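Local coordinates for uncharacterized protein (Bacteroides ovatus, PDB 4IRT) that is of unknown function but, as a BNR-repeat beta-propeller protein, is a putative neuraminidase that may act on sialic acid-containing glycans, at residues P278-V283 with I312-P317. Sequence-based numbering, arbitrary orientation.
Sequences PQYRIV and IPIARP
Y280 reaches across to the 312-317 loop and donates a hydrogen bond from OH to the backbone O of A315. The 2.5 Å between Y280 OH and A315 O marks a short bond, and the acceptor is met in its carbonyl plane, on a lone pair, at a C=O...donor angle of 133°. The same oxygen lies in the plane of the phenol ring, at its edge, 3.1 Å from Y280 CE1. I314 covers one face: its CD1 stands 4.2 Å from the centroid of the Y280 ring, 23° off the normal, a CH-pi contact displaced toward the rim. I314 CB meanwhile lies 3.3 Å from Y280 OH. P317 approaches obliquely, with CB 4.1 Å from Y280 CE1. Placing CG anti to the carbonyl carbon (chi1 -76°) sends the Y280 ring toward this loop. A phenylalanine here would probably leave the A315 carbonyl without its hydroxyl mate and the loop less firmly tied to the strand. In the second shell, the ring of F330 meets that of Y280 at a steep tilt, and P317 O accepts a hydrogen bond from S255 OG. Strand 278-285 pairs with 264-271 and 290-294 in one four-stranded antiparallel propeller blade, while the 312-317 loop leads into strand 318-322 of the next, so the contact joins consecutive blades.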
loop_
_atom_site.group_PDB
_atom_site.type_symbol
_atom_site.label_atom_id
_atom_site.label_comp_id
_atom_site.label_asym_id
_atom_site.label_seq_id
_atom_site.Cartn_x
_atom_site.Cartn_y
_atom_site.Cartn_z
ATOM N N PRO A 278 -7.735 7.042 -19.065
ATOM C CA PRO A 278 -7.728 6.050 -17.992
ATOM C C PRO A 278 -8.843 6.333 -17.005
ATOM O O PRO A 278 -9.160 7.502 -16.762
ATOM C CB PRO A 278 -6.343 6.252 -17.348
ATOM C CG PRO A 278 -5.520 6.878 -18.435
ATOM C CD PRO A 278 -6.471 7.796 -19.128
ATOM N N GLN A 279 -9.428 5.276 -16.431
ATOM C CA GLN A 279 -10.544 5.407 -15.512
ATOM C C GLN A 279 -10.279 4.534 -14.319
ATOM O O GLN A 279 -9.769 3.418 -14.475
ATOM C CB GLN A 279 -11.854 4.907 -16.162
ATOM C CG GLN A 279 -12.234 5.587 -17.465
ATOM C CD GLN A 279 -12.792 6.997 -17.291
ATOM O OE1 GLN A 279 -12.993 7.483 -16.169
ATOM N NE2 GLN A 279 -13.032 7.660 -18.402
ATOM N N TYR A 280 -10.671 5.024 -13.150
ATOM C CA TYR A 280 -10.605 4.263 -11.925
ATOM C C TYR A 280 -11.561 3.058 -11.936
ATOM O O TYR A 280 -12.669 3.115 -12.491
ATOM C CB TYR A 280 -10.904 5.151 -10.735
ATOM C CG TYR A 280 -9.806 6.083 -10.305
ATOM C CD1 TYR A 280 -8.658 5.595 -9.666
ATOM C CD2 TYR A 280 -9.909 7.483 -10.501
ATOM C CE1 TYR A 280 -7.671 6.438 -9.216
ATOM C CE2 TYR A 280 -8.881 8.341 -10.064
ATOM C CZ TYR A 280 -7.795 7.813 -9.421
ATOM O OH TYR A 280 -6.769 8.590 -8.915
ATOM N N ARG A 281 -11.092 1.953 -11.360
ATOM C CA ARG A 281 -11.771 0.680 -11.363
ATOM C C ARG A 281 -11.729 0.023 -10.007
ATOM O O ARG A 281 -10.788 0.216 -9.253
ATOM C CB ARG A 281 -11.037 -0.282 -12.307
ATOM C CG ARG A 281 -10.744 0.319 -13.660
ATOM C CD ARG A 281 -11.971 0.427 -14.551
ATOM N NE ARG A 281 -11.633 1.082 -15.824
ATOM C CZ ARG A 281 -12.294 0.930 -16.974
ATOM N NH1 ARG A 281 -13.371 0.174 -17.006
ATOM N NH2 ARG A 281 -11.892 1.561 -18.081
ATOM N N ILE A 282 -12.717 -0.826 -9.751
ATOM C CA ILE A 282 -12.635 -1.817 -8.692
ATOM C C ILE A 282 -12.899 -3.219 -9.266
ATOM O O ILE A 282 -13.763 -3.392 -10.129
ATOM C CB ILE A 282 -13.592 -1.450 -7.519
ATOM C CG1 ILE A 282 -13.268 -2.275 -6.280
ATOM C CG2 ILE A 282 -15.060 -1.594 -7.918
ATOM C CD1 ILE A 282 -13.827 -1.696 -5.001
ATOM N N VAL A 283 -12.142 -4.204 -8.781
ATOM C CA VAL A 283 -12.286 -5.606 -9.172
ATOM C C VAL A 283 -12.445 -6.383 -7.872
ATOM O O VAL A 283 -11.644 -6.229 -6.962
ATOM C CB VAL A 283 -11.041 -6.067 -9.930
ATOM C CG1 VAL A 283 -11.023 -7.564 -10.209
ATOM C CG2 VAL A 283 -10.844 -5.254 -11.193
ATOM N N ILE A 312 2.052 11.626 -13.006
ATOM C CA ILE A 312 0.807 11.045 -13.478
ATOM C C ILE A 312 -0.339 11.882 -12.861
ATOM O O ILE A 312 -0.336 12.166 -11.650
ATOM C CB ILE A 312 0.683 9.558 -13.112
ATOM C CG1 ILE A 312 1.872 8.760 -13.667
ATOM C CG2 ILE A 312 -0.612 8.996 -13.669
ATOM C CD1 ILE A 312 2.084 7.424 -12.997
ATOM N N PRO A 313 -1.316 12.290 -13.684
ATOM C CA PRO A 313 -2.358 13.219 -13.256
ATOM C C PRO A 313 -3.333 12.690 -12.220
ATOM O O PRO A 313 -4.108 13.468 -11.661
ATOM C CB PRO A 313 -3.138 13.503 -14.556
ATOM C CG PRO A 313 -2.333 12.940 -15.659
ATOM C CD PRO A 313 -1.472 11.883 -15.089
ATOM N N ILE A 314 -3.340 11.374 -12.009
ATOM C CA ILE A 314 -4.201 10.779 -11.000
ATOM C C ILE A 314 -3.355 9.886 -10.072
ATOM O O ILE A 314 -2.292 9.367 -10.456
ATOM C CB ILE A 314 -5.377 9.984 -11.598
ATOM C CG1 ILE A 314 -4.905 8.768 -12.362
ATOM C CG2 ILE A 314 -6.216 10.859 -12.535
ATOM C CD1 ILE A 314 -6.020 7.927 -12.929
ATOM N N ALA A 315 -3.834 9.734 -8.841
ATOM C CA ALA A 315 -3.171 8.895 -7.857
ATOM C C ALA A 315 -3.614 7.458 -7.969
ATOM O O ALA A 315 -4.767 7.181 -8.286
ATOM C CB ALA A 315 -3.474 9.391 -6.458
ATOM N N ARG A 316 -2.724 6.545 -7.636
ATOM C CA ARG A 316 -3.144 5.181 -7.402
ATOM C C ARG A 316 -4.020 5.148 -6.115
ATOM O O ARG A 316 -3.781 5.893 -5.166
ATOM C CB ARG A 316 -1.946 4.281 -7.282
ATOM C CG ARG A 316 -1.246 4.152 -8.615
ATOM C CD ARG A 316 0.071 3.443 -8.521
ATOM N NE ARG A 316 1.028 4.245 -7.780
ATOM C CZ ARG A 316 2.324 3.990 -7.710
ATOM N NH1 ARG A 316 2.835 2.924 -8.298
ATOM N NH2 ARG A 316 3.109 4.784 -7.001
ATOM N N PRO A 317 -5.071 4.331 -6.117
ATOM C CA PRO A 317 -6.094 4.450 -5.096
ATOM C C PRO A 317 -5.978 3.551 -3.880
ATOM O O PRO A 317 -5.245 2.549 -3.883
ATOM C CB PRO A 317 -7.357 4.105 -5.877
ATOM C CG PRO A 317 -6.904 3.056 -6.825
ATOM C CD PRO A 317 -5.542 3.539 -7.274
#